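Local coordinates for beta-d-glucoside glucohydrolase (Hypocrea jecorina, PDB 3ZZ1), which probably hydrolyses terminal, non-reducing beta-D-glucosyl residues with release of beta-D-glucose, a step in the degradation of cellulose, at residues Lys344-Ile349 and Ser404-Gln409; Ala431-Thr436 and Ala464-Val469. All coordinates share one frame; numbering follows the deposited sequence.

Contact 1: Lys344-Ile349 and Ser404-Gln409; sequences KKPASI and SSQGTQ
Ser-348 and Gln-409 form a parallel beta bridge, in which Gln-409 N donates to Ala-347 O (2.9 Å) and Ile-349 N returns a bond to Gln-409 O (2.8 Å), so that Gln-409 is held through both its backbone N-H and its backbone carbonyl. Ala-347 O has further partners: a water that also donates to Gly-407 O, and a CA-H...O contact from Thr-408 CA. Gln-409 O likewise receives the CA-H of Ser-348. Just before the bridge, the buried Thr-408 uses its two branches separately. With OG1 beside the backbone N (chi1 -56°), the hydroxyl donates to Pro-346 O at 2.6 Å, almost head-on to the carbonyl, while the methyl lies anti to the N and turns to the hydrocarbon of Ile-349, where CG2 packs on CG1 at 3.7 Å. One side chain thus satisfies a loop carbonyl and also joins the apolar layer around Ile-349. Further out, Lys-345 and Gln-406 run past each other in opposite directions. A bend at the end of the lysine (chi4 64°) carries NZ to within 2.9 Å of Gln-406 O, and the donor sits only 17° from the carbonyl plane. Since both residues reach solvent to some degree, this is a surface bond. Gly-407, with positive phi, is the C-prime residue of a Schellman motif closing helix 395-404; the weak bond from Gly-407 N to Ser-404 O spans 3.3 Å. The type I turn from Ser-404 to Gly-407 is part of this helix end, and the edge strand follows directly, as at the return of a beta-alpha-beta crossover: strand 409-413 comes back parallel to strand 348-352 as an outermost strand of the sheet in the alpha/beta sandwich of the family 3 C-terminal domain.

Contact 2: Ala431-Thr436 and Ala464-Val469; sequences AIVFIT and ALVQAV
Ala-431 begins the contact by setting its CB against Val-469 CG1, 3.8 Å away, where strand 431-436 lies beneath helix 464-469. The two segments run nearly antiparallel (170°), with their axes 9.1 Å apart at closest approach, and Ala-425 of helix 418-425 touches both Ala-431 and Val-469. The next residue, Ile-432, points to the other face of the sheet, where it touches Val-479. Val-433 then turns back to the helix and carries the centre of the contact. Its CG1, anti to the backbone N (chi1 -169°), reaches Val-466 CG2 at 4.0 Å and also meets Leu-465 CG and CD2, while CG2 goes the other way, to Val-469 CG1 at 3.6 Å. The branches of Val-433 and Val-469 slide past one another rather than meeting end on, whereas Leu-465 and Val-466 pass over the other methyl at a slant. An alanine in place of Val-433 would remove both of these methyls and would probably open a gap beneath Leu-465, Val-466 and Val-469, leaving their tips freer to move. Phe-434 directs its ring to the far face, onto Val-351 and Val-479, and has its carbonyl O 4.3 Å from Leu-465 CD2. Ile-435 faces the helix again; its CG2 branch, beside the backbone N, packs on Val-466 CG2 at 4.0 Å, the side chains crossing at about a right angle. Val-466 CG2 is therefore shared by two strand residues. No hydrogen bond links strand and helix: alternate residues of the strand offer only methyl groups, and the helix answers with leucine and valines. The attachment of helix 462-472 to the sheet at this point thus rests on burial and shape, while backbone hydrogen bonds join strand 430-437 to its neighbours, strands 348-352 and 476-482.

Overall arrangement
Along the chain the contacts come in series, neither nested nor crossed. Contact 1 brings strand 348-352 together with the start of strand 409-413, closing a loop of 54 residues that includes nearly all of helix 395-404. After helix 418-425 the chain enters the sheet again as strand 430-437, on the other side of strand 348-352, and contact 2 closes a shorter loop of 27 residues by bringing helix 462-472 back over it, before strand 476-482 follows. The contact centres are about 20 Å apart, yet the two meet where Ile-349 CG2 packs on Ile-432 CD1 at 3.8 Å. Together they join the sheet's edge to its interior and to one covering helix.

Contact 1: Lys344-Ile349 and Ser404-Gln409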
loop_
_atom_site.group_PDB
_atom_site.type_symbol
_atom_site.label_atom_id
_atom_site.label_comp_id
_atom_site.label_asym_id
_atom_site.label_seq_id
_atom_site.Cartn_x
_atom_site.Cartn_y
_atom_site.Cartn_z
ATOM N N LYS A 344 31.959 -5.900 9.357
ATOM C CA LYS A 344 32.919 -5.138 10.135
ATOM C C LYS A 344 33.993 -4.601 9.195
ATOM O O LYS A 344 33.767 -3.627 8.474
ATOM C CB LYS A 344 33.529 -6.003 11.243
ATOM C CG LYS A 344 32.524 -6.813 12.053
ATOM C CD LYS A 344 32.013 -6.054 13.261
ATOM C CE LYS A 344 31.201 -6.979 14.159
ATOM N NZ LYS A 344 31.163 -6.528 15.582
ATOM N N LYS A 345 35.149 -5.253 9.176
ATOM C CA LYS A 345 36.282 -4.757 8.415
ATOM C C LYS A 345 36.875 -5.882 7.559
ATOM O O LYS A 345 38.008 -6.307 7.789
ATOM C CB LYS A 345 37.322 -4.184 9.383
ATOM C CG LYS A 345 38.112 -3.012 8.847
ATOM C CD LYS A 345 39.004 -2.429 9.939
ATOM C CE LYS A 345 40.102 -1.561 9.347
ATOM N NZ LYS A 345 39.549 -0.358 8.659
ATOM N N PRO A 346 36.105 -6.381 6.573
ATOM C CA PRO A 346 36.658 -7.447 5.738
ATOM C C PRO A 346 37.699 -6.886 4.762
ATOM O O PRO A 346 37.617 -5.712 4.389
ATOM C CB PRO A 346 35.432 -7.971 4.991
ATOM C CG PRO A 346 34.515 -6.796 4.902
ATOM C CD PRO A 346 34.753 -5.976 6.133
ATOM N N ALA A 347 38.675 -7.704 4.377
ATOM C CA ALA A 347 39.717 -7.262 3.441
ATOM C C ALA A 347 39.164 -7.095 2.025
ATOM O O ALA A 347 39.602 -6.210 1.280
ATOM C CB ALA A 347 40.906 -8.227 3.451
ATOM N N SER A 348 38.192 -7.936 1.666
ATOM C CA SER A 348 37.612 -7.915 0.328
ATOM C C SER A 348 36.115 -8.238 0.294
ATOM O O SER A 348 35.616 -9.050 1.080
ATOM C CB SER A 348 38.381 -8.862 -0.602
ATOM O OG SER A 348 38.321 -10.193 -0.125
ATOM N N ILE A 349 35.415 -7.588 -0.631
ATOM C CA ILE A 349 33.990 -7.816 -0.862
ATOM C C ILE A 349 33.760 -8.044 -2.352
ATOM O O ILE A 349 34.263 -7.284 -3.181
ATOM C CB ILE A 349 33.130 -6.607 -0.385
ATOM C CG1 ILE A 349 33.090 -6.540 1.145
ATOM C CG2 ILE A 349 31.703 -6.690 -0.947
ATOM C CD1 ILE A 349 32.428 -5.285 1.714
ATOM N N SER A 404 35.634 1.162 0.507
ATOM C CA SER A 404 36.900 1.824 0.168
ATOM C C SER A 404 37.391 2.731 1.295
ATOM O O SER A 404 38.601 2.894 1.486
ATOM C CB SER A 404 36.770 2.641 -1.123
ATOM O OG SER A 404 36.399 1.826 -2.222
ATOM N N SER A 405 36.447 3.310 2.039
ATOM C CA SER A 405 36.760 4.210 3.149
ATOM C C SER A 405 37.394 3.494 4.345
ATOM O O SER A 405 37.939 4.145 5.234
ATOM C CB SER A 405 35.506 4.970 3.598
ATOM O OG SER A 405 34.700 4.166 4.441
ATOM N N GLN A 406 37.313 2.164 4.370
ATOM C CA GLN A 406 37.916 1.369 5.448
ATOM C C GLN A 406 39.036 0.439 4.960
ATOM O O GLN A 406 39.546 -0.391 5.725
ATOM C CB GLN A 406 36.843 0.586 6.218
ATOM C CG GLN A 406 36.093 -0.450 5.386
ATOM C CD GLN A 406 35.047 -1.226 6.178
ATOM O OE1 GLN A 406 34.633 -0.815 7.268
ATOM N NE2 GLN A 406 34.607 -2.356 5.622
ATOM N N GLY A 407 39.417 0.588 3.692
ATOM C CA GLY A 407 40.487 -0.214 3.103
ATOM C C GLY A 407 40.042 -1.525 2.477
ATOM O O GLY A 407 40.878 -2.322 2.049
ATOM N N THR A 408 38.730 -1.748 2.416
ATOM C CA THR A 408 38.177 -2.966 1.821
ATOM C C THR A 408 38.186 -2.891 0.290
ATOM O O THR A 408 37.669 -1.943 -0.300
ATOM C CB THR A 408 36.743 -3.266 2.339
ATOM O OG1 THR A 408 36.749 -3.353 3.770
ATOM C CG2 THR A 408 36.212 -4.582 1.771
ATOM N N GLN A 409 38.789 -3.901 -0.331
ATOM C CA GLN A 409 38.826 -4.051 -1.783
ATOM C C GLN A 409 37.489 -4.608 -2.298
ATOM O O GLN A 409 36.968 -5.586 -1.758
ATOM C CB GLN A 409 39.990 -4.976 -2.152
ATOM C CG GLN A 409 39.948 -5.570 -3.553
ATOM C CD GLN A 409 40.942 -6.707 -3.722
ATOM O OE1 GLN A 409 42.147 -6.475 -3.853
ATOM N NE2 GLN A 409 40.440 -7.943 -3.717
HETATM O O HOH W 1 41.811 -4.647 0.933
#

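Contact 2: Ala431-Thr436 and Ala464-Val469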
loop_
_atom_site.group_PDB
_atom_site.type_symbol
_atom_site.label_atom_id
_atom_site.label_comp_id
_atom_site.label_asym_id
_atom_site.label_seq_id
_atom_site.Cartn_x
_atom_site.Cartn_y
_atom_site.Cartn_z
ATOM N N ALA A 431 30.701 -12.341 -0.142
ATOM C CA ALA A 431 30.144 -12.082 -1.457
ATOM C C ALA A 431 28.689 -11.672 -1.301
ATOM O O ALA A 431 27.901 -12.389 -0.680
ATOM C CB ALA A 431 30.264 -13.318 -2.337
ATOM N N ILE A 432 28.346 -10.512 -1.859
ATOM C CA ILE A 432 26.987 -9.981 -1.778
ATOM C C ILE A 432 26.321 -10.104 -3.148
ATOM O O ILE A 432 26.740 -9.445 -4.102
ATOM C CB ILE A 432 26.962 -8.503 -1.287
ATOM C CG1 ILE A 432 27.871 -8.314 -0.062
ATOM C CG2 ILE A 432 25.537 -8.079 -0.966
ATOM C CD1 ILE A 432 28.103 -6.851 0.356
ATOM N N VAL A 433 25.290 -10.948 -3.231
ATOM C CA VAL A 433 24.596 -11.228 -4.496
ATOM C C VAL A 433 23.245 -10.517 -4.550
ATOM O O VAL A 433 22.463 -10.564 -3.591
ATOM C CB VAL A 433 24.401 -12.749 -4.731
ATOM C CG1 VAL A 433 23.919 -13.028 -6.156
ATOM C CG2 VAL A 433 25.686 -13.499 -4.482
ATOM N N PHE A 434 22.978 -9.868 -5.680
ATOM C CA PHE A 434 21.780 -9.050 -5.854
ATOM C C PHE A 434 20.802 -9.667 -6.835
ATOM O O PHE A 434 21.111 -9.849 -8.018
ATOM C CB PHE A 434 22.154 -7.632 -6.290
ATOM C CG PHE A 434 22.788 -6.821 -5.201
ATOM C CD1 PHE A 434 24.142 -6.947 -4.915
ATOM C CD2 PHE A 434 22.025 -5.947 -4.438
ATOM C CE1 PHE A 434 24.728 -6.206 -3.897
ATOM C CE2 PHE A 434 22.608 -5.206 -3.425
ATOM C CZ PHE A 434 23.962 -5.338 -3.154
ATOM N N ILE A 435 19.621 -10.001 -6.323
ATOM C CA ILE A 435 18.566 -10.610 -7.124
ATOM C C ILE A 435 17.268 -9.814 -6.991
ATOM O O ILE A 435 17.098 -9.047 -6.038
ATOM C CB ILE A 435 18.348 -12.114 -6.774
ATOM C CG1 ILE A 435 17.794 -12.280 -5.354
ATOM C CG2 ILE A 435 19.642 -12.919 -6.980
ATOM C CD1 ILE A 435 17.408 -13.706 -4.995
ATOM N N THR A 436 16.370 -9.982 -7.960
ATOM C CA THR A 436 15.116 -9.232 -7.999
ATOM C C THR A 436 13.936 -10.066 -8.494
ATOM O O THR A 436 14.109 -11.133 -9.089
ATOM C CB THR A 436 15.198 -8.002 -8.941
ATOM O OG1 THR A 436 15.505 -8.434 -10.272
ATOM C CG2 THR A 436 16.229 -6.971 -8.467
ATOM N N ALA A 464 20.165 -19.518 -9.977
ATOM C CA ALA A 464 21.405 -20.088 -10.511
ATOM C C ALA A 464 22.601 -19.168 -10.264
ATOM O O ALA A 464 23.737 -19.636 -10.123
ATOM C CB ALA A 464 21.262 -20.390 -11.993
ATOM N N LEU A 465 22.344 -17.862 -10.214
ATOM C CA LEU A 465 23.391 -16.901 -9.895
ATOM C C LEU A 465 23.886 -17.100 -8.461
ATOM O O LEU A 465 25.090 -17.100 -8.218
ATOM C CB LEU A 465 22.917 -15.457 -10.125
ATOM C CG LEU A 465 23.939 -14.321 -9.943
ATOM C CD1 LEU A 465 25.130 -14.439 -10.906
ATOM C CD2 LEU A 465 23.250 -12.980 -10.118
ATOM N N VAL A 466 22.953 -17.284 -7.527
ATOM C CA VAL A 466 23.291 -17.504 -6.117
ATOM C C VAL A 466 24.007 -18.846 -5.935
ATOM O O VAL A 466 24.985 -18.934 -5.185
ATOM C CB VAL A 466 22.039 -17.392 -5.196
ATOM C CG1 VAL A 466 22.380 -17.739 -3.750
ATOM C CG2 VAL A 466 21.458 -15.986 -5.258
ATOM N N GLN A 467 23.526 -19.873 -6.639
ATOM C CA GLN A 467 24.146 -21.204 -6.636
ATOM C C GLN A 467 25.597 -21.198 -7.130
ATOM O O GLN A 467 26.441 -21.908 -6.579
ATOM C CB GLN A 467 23.322 -22.186 -7.472
ATOM C CG GLN A 467 21.991 -22.577 -6.840
ATOM C CD GLN A 467 21.074 -23.306 -7.799
ATOM O OE1 GLN A 467 21.236 -23.230 -9.022
ATOM N NE2 GLN A 467 20.098 -24.021 -7.250
ATOM N N ALA A 468 25.878 -20.404 -8.163
ATOM C CA ALA A 468 27.230 -20.291 -8.714
ATOM C C ALA A 468 28.179 -19.588 -7.743
ATOM O O ALA A 468 29.320 -20.024 -7.549
ATOM C CB ALA A 468 27.203 -19.571 -10.040
ATOM N N VAL A 469 27.699 -18.503 -7.136
ATOM C CA VAL A 469 28.469 -17.758 -6.139
ATOM C C VAL A 469 28.762 -18.632 -4.911
ATOM O O VAL A 469 29.860 -18.563 -4.345
ATOM C CB VAL A 469 27.765 -16.417 -5.755
ATOM C CG1 VAL A 469 28.455 -15.737 -4.569
ATOM C CG2 VAL A 469 27.738 -15.475 -6.951
#